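Side-chain contact in VOC domain-containing protein (Streptococcus mutans, PDB 3L7T), which binds zinc and belongs to the glyoxalase superfamily, so it may act as a lactoylglutathione lyase, though its substrate is not established: residues I32-R37 against Y43-K48. Residues are numbered along the deposited sequence; the frame is centred on the assembly and turned at random.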
ATOM      1  N   ILE A  32       3.481  17.888  -0.376  1.00 26.00           N
ATOM      2  CA  ILE A  32       2.301  18.625   0.026  1.00 25.99           C
ATOM      3  C   ILE A  32       2.497  19.271   1.388  1.00 26.54           C
ATOM      4  O   ILE A  32       2.224  20.461   1.542  1.00 26.50           O
ATOM      5  CB  ILE A  32       1.043  17.744   0.049  1.00 26.53           C
ATOM      6  CG1 ILE A  32       0.802  17.090  -1.324  1.00 27.08           C
ATOM      7  CG2 ILE A  32      -0.177  18.557   0.493  1.00 28.10           C
ATOM      8  CD1 ILE A  32      -0.141  15.885  -1.280  1.00 26.79           C
ATOM      9  N   ARG A  33       2.873  18.463   2.382  1.00 24.09           N
ATOM     10  CA  ARG A  33       3.093  18.912   3.757  1.00 26.40           C
ATOM     11  C   ARG A  33       4.230  18.103   4.326  1.00 25.18           C
ATOM     12  O   ARG A  33       4.452  16.947   3.935  1.00 22.65           O
ATOM     13  CB  ARG A  33       1.872  18.627   4.659  1.00 24.61           C
ATOM     14  CG  ARG A  33       0.536  19.007   4.076  1.00 33.98           C
ATOM     15  CD  ARG A  33      -0.634  18.493   4.949  1.00 24.80           C
ATOM     16  NE  ARG A  33      -1.823  18.435   4.127  1.00 28.05           N
ATOM     17  CZ  ARG A  33      -2.217  17.353   3.482  1.00 27.29           C
ATOM     18  NH1 ARG A  33      -1.540  16.203   3.631  1.00 28.80           N
ATOM     19  NH2 ARG A  33      -3.245  17.432   2.650  1.00 29.98           N
ATOM     20  N   GLU A  34       4.795  18.623   5.397  1.00 24.48           N
ATOM     21  CA  GLU A  34       5.735  17.876   6.213  1.00 25.25           C
ATOM     22  C   GLU A  34       5.619  18.330   7.648  1.00 26.65           C
ATOM     23  O   GLU A  34       5.673  19.543   7.930  1.00 24.26           O
ATOM     24  CB  GLU A  34       7.157  18.097   5.720  1.00 26.28           C
ATOM     25  CG  GLU A  34       8.202  17.334   6.529  1.00 27.56           C
ATOM     26  CD  GLU A  34       9.630  17.653   6.081  1.00 34.64           C
ATOM     27  OE1 GLU A  34       9.877  18.803   5.670  1.00 39.03           O
ATOM     28  OE2 GLU A  34      10.516  16.779   6.196  1.00 30.39           O
ATOM     29  N   ASN A  35       5.360  17.381   8.540  1.00 25.19           N
ATOM     30  CA  ASN A  35       5.116  17.695   9.940  1.00 26.01           C
ATOM     31  C   ASN A  35       5.848  16.778  10.884  1.00 25.37           C
ATOM     32  O   ASN A  35       5.954  15.574  10.654  1.00 26.36           O
ATOM     33  CB  ASN A  35       3.616  17.660  10.238  1.00 25.25           C
ATOM     34  CG  ASN A  35       2.894  18.813   9.614  1.00 27.63           C
ATOM     35  OD1 ASN A  35       3.057  19.965  10.038  1.00 25.29           O
ATOM     36  ND2 ASN A  35       2.099  18.526   8.597  1.00 24.77           N
ATOM     37  N   HIS A  36       6.328  17.313  11.979  1.00 24.42           N
ATOM     38  CA  HIS A  36       7.043  16.530  12.966  1.00 26.32           C
ATOM     39  C   HIS A  36       6.291  16.579  14.313  1.00 28.88           C
ATOM     40  O   HIS A  36       6.032  17.630  14.833  1.00 28.69           O
ATOM     41  CB  HIS A  36       8.445  17.078  13.048  1.00 25.77           C
ATOM     42  CG  HIS A  36       9.302  16.437  14.064  1.00 28.39           C
ATOM     43  ND1 HIS A  36      10.270  17.128  14.737  1.00 30.32           N
ATOM     44  CD2 HIS A  36       9.368  15.172  14.510  1.00 29.70           C
ATOM     45  CE1 HIS A  36      10.882  16.327  15.573  1.00 31.65           C
ATOM     46  NE2 HIS A  36      10.356  15.130  15.451  1.00 35.72           N
ATOM     47  N   ARG A  37       5.910  15.430  14.824  1.00 29.74           N
ATOM     48  CA  ARG A  37       5.262  15.334  16.110  1.00 31.40           C
ATOM     49  C   ARG A  37       5.937  14.236  16.893  1.00 32.35           C
ATOM     50  O   ARG A  37       5.552  13.115  16.822  1.00 33.66           O
ATOM     51  CB  ARG A  37       3.785  15.046  15.968  1.00 33.31           C
ATOM     52  CG  ARG A  37       2.988  16.135  15.303  1.00 43.43           C
ATOM     53  CD  ARG A  37       2.845  17.330  16.194  1.00 61.92           C
ATOM     54  NE  ARG A  37       1.984  18.362  15.643  1.00 74.21           N
ATOM     55  CZ  ARG A  37       2.380  19.313  14.820  1.00 81.27           C
ATOM     56  NH1 ARG A  37       3.625  19.350  14.388  1.00 84.86           N
ATOM     57  NH2 ARG A  37       1.522  20.211  14.394  1.00 85.37           N
ATOM     58  N   TYR A  43       8.200  12.012  11.938  1.00 24.88           N
ATOM     59  CA  TYR A  43       8.038  12.830  10.728  1.00 22.75           C
ATOM     60  C   TYR A  43       7.012  12.192   9.840  1.00 23.24           C
ATOM     61  O   TYR A  43       7.034  10.961   9.624  1.00 24.14           O
ATOM     62  CB  TYR A  43       9.362  12.986   9.947  1.00 21.16           C
ATOM     63  CG  TYR A  43      10.387  13.774  10.744  1.00 22.81           C
ATOM     64  CD1 TYR A  43      10.434  15.162  10.649  1.00 23.72           C
ATOM     65  CD2 TYR A  43      11.286  13.137  11.574  1.00 25.31           C
ATOM     66  CE1 TYR A  43      11.356  15.903  11.348  1.00 23.48           C
ATOM     67  CE2 TYR A  43      12.208  13.880  12.323  1.00 26.60           C
ATOM     68  CZ  TYR A  43      12.206  15.257  12.219  1.00 28.50           C
ATOM     69  OH  TYR A  43      13.121  16.006  12.932  1.00 33.48           O
ATOM     70  N   LYS A  44       6.064  13.012   9.399  1.00 22.71           N
ATOM     71  CA  LYS A  44       5.054  12.570   8.463  1.00 20.32           C
ATOM     72  C   LYS A  44       5.142  13.452   7.232  1.00 21.64           C
ATOM     73  O   LYS A  44       5.064  14.678   7.327  1.00 22.98           O
ATOM     74  CB  LYS A  44       3.660  12.687   9.098  1.00 21.58           C
ATOM     75  CG  LYS A  44       2.510  12.237   8.158  1.00 23.74           C
ATOM     76  CD  LYS A  44       1.116  12.421   8.797  1.00 24.37           C
ATOM     77  CE  LYS A  44       0.025  11.885   7.875  1.00 29.58           C
ATOM     78  NZ  LYS A  44      -0.441  12.893   6.854  1.00 27.62           N
ATOM     79  N   LEU A  45       5.522  12.833   6.126  1.00 21.23           N
ATOM     80  CA  LEU A  45       5.809  13.525   4.893  1.00 20.93           C
ATOM     81  C   LEU A  45       4.700  13.140   3.910  1.00 21.46           C
ATOM     82  O   LEU A  45       4.578  11.963   3.542  1.00 20.98           O
ATOM     83  CB  LEU A  45       7.156  13.056   4.352  1.00 19.34           C
ATOM     84  CG  LEU A  45       7.512  13.552   2.944  1.00 20.29           C
ATOM     85  CD1 LEU A  45       7.602  15.084   2.790  1.00 22.16           C
ATOM     86  CD2 LEU A  45       8.791  12.896   2.496  1.00 21.91           C
ATOM     87  N   ASP A  46       3.929  14.132   3.465  1.00 21.10           N
ATOM     88  CA  ASP A  46       2.794  13.866   2.571  1.00 21.54           C
ATOM     89  C   ASP A  46       3.126  14.281   1.146  1.00 20.64           C
ATOM     90  O   ASP A  46       3.446  15.453   0.884  1.00 23.19           O
ATOM     91  CB  ASP A  46       1.566  14.638   3.051  1.00 20.67           C
ATOM     92  CG  ASP A  46       1.139  14.245   4.474  1.00 27.10           C
ATOM     93  OD1 ASP A  46       1.300  13.058   4.867  1.00 26.74           O
ATOM     94  OD2 ASP A  46       0.607  15.123   5.195  1.00 27.58           O
ATOM     95  N   LEU A  47       3.073  13.308   0.232  1.00 19.75           N
ATOM     96  CA  LEU A  47       3.499  13.523  -1.162  1.00 20.14           C
ATOM     97  C   LEU A  47       2.335  13.416  -2.131  1.00 22.10           C
ATOM     98  O   LEU A  47       1.445  12.593  -1.956  1.00 20.73           O
ATOM     99  CB  LEU A  47       4.530  12.453  -1.540  1.00 20.31           C
ATOM    100  CG  LEU A  47       5.771  12.433  -0.642  1.00 19.50           C
ATOM    101  CD1 LEU A  47       6.850  11.528  -1.240  1.00 23.84           C
ATOM    102  CD2 LEU A  47       6.379  13.859  -0.444  1.00 26.00           C
ATOM    103  N   LYS A  48       2.367  14.200  -3.205  1.00 21.02           N
ATOM    104  CA  LYS A  48       1.308  14.102  -4.179  1.00 22.62           C
ATOM    105  C   LYS A  48       1.603  13.084  -5.266  1.00 22.53           C
ATOM    106  O   LYS A  48       2.654  13.156  -5.926  1.00 24.44           O
ATOM    107  CB  LYS A  48       1.061  15.465  -4.820  1.00 23.22           C
ATOM    108  CG  LYS A  48      -0.100  15.445  -5.789  1.00 27.10           C
ATOM    109  CD  LYS A  48      -0.590  16.874  -6.113  1.00 32.94           C
ATOM    110  CE  LYS A  48      -1.948  16.817  -6.817  1.00 35.28           C
ATOM    111  NZ  LYS A  48      -1.731  16.263  -8.193  1.00 39.46           N
TER
HETATM  112  O   HOH W   1       2.307  15.708   7.415  1.00 23.76           O
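The first torsion of His36 (chi1 177°) swings the ring opposite the backbone nitrogen, that of Tyr43 (chi1 -66°) keeps its ring beside the nitrogen, and the two rings are thereby laid over each other. They sit next to the loop that joins the two strands of an antiparallel beta hairpin in a glyoxalase-family (VOC) domain, where strand 30-37 edges a four-stranded sheet. His36 and Tyr43 are a non-hydrogen-bonded pair and form an offset stack, with planes 9° apart and centroids 3.9 Å apart. Tyr43 CZ lies over the centre of the imidazole. Tyr43 also stacks on Tyr16 of helix 16-26, the helix that packs against Leu45.

On the other face, Arg33, Lys44 and Asp46 form a salt-bridge network. Arg33 NH1 reaches Asp46 OD2 at 2.9 Å. The carboxylate oxygen lies in the guanidinium plane, but the nitrogen meets OD2 from above the carboxylate plane. Lys44 NZ meets Asp46 OD1 at 2.6 Å on the syn side. NZ also forms a salt bridge with the zinc ligand Glu55, which makes Lys44 a second-shell residue that probably helps position it.

Asn35 and Lys44 are joined by two nearly straight backbone bonds. Farther along, Ile32 and Arg33 both face Asp46 in a classic beta bulge. Ile32 N donates to Asp46 O at 2.7 Å, while Arg33 N makes only a weak bond to the same oxygen. A water accepts from Asn35 ND2 and donates to Lys44 O and to Asp46 OD2, the last at 2.9 Å.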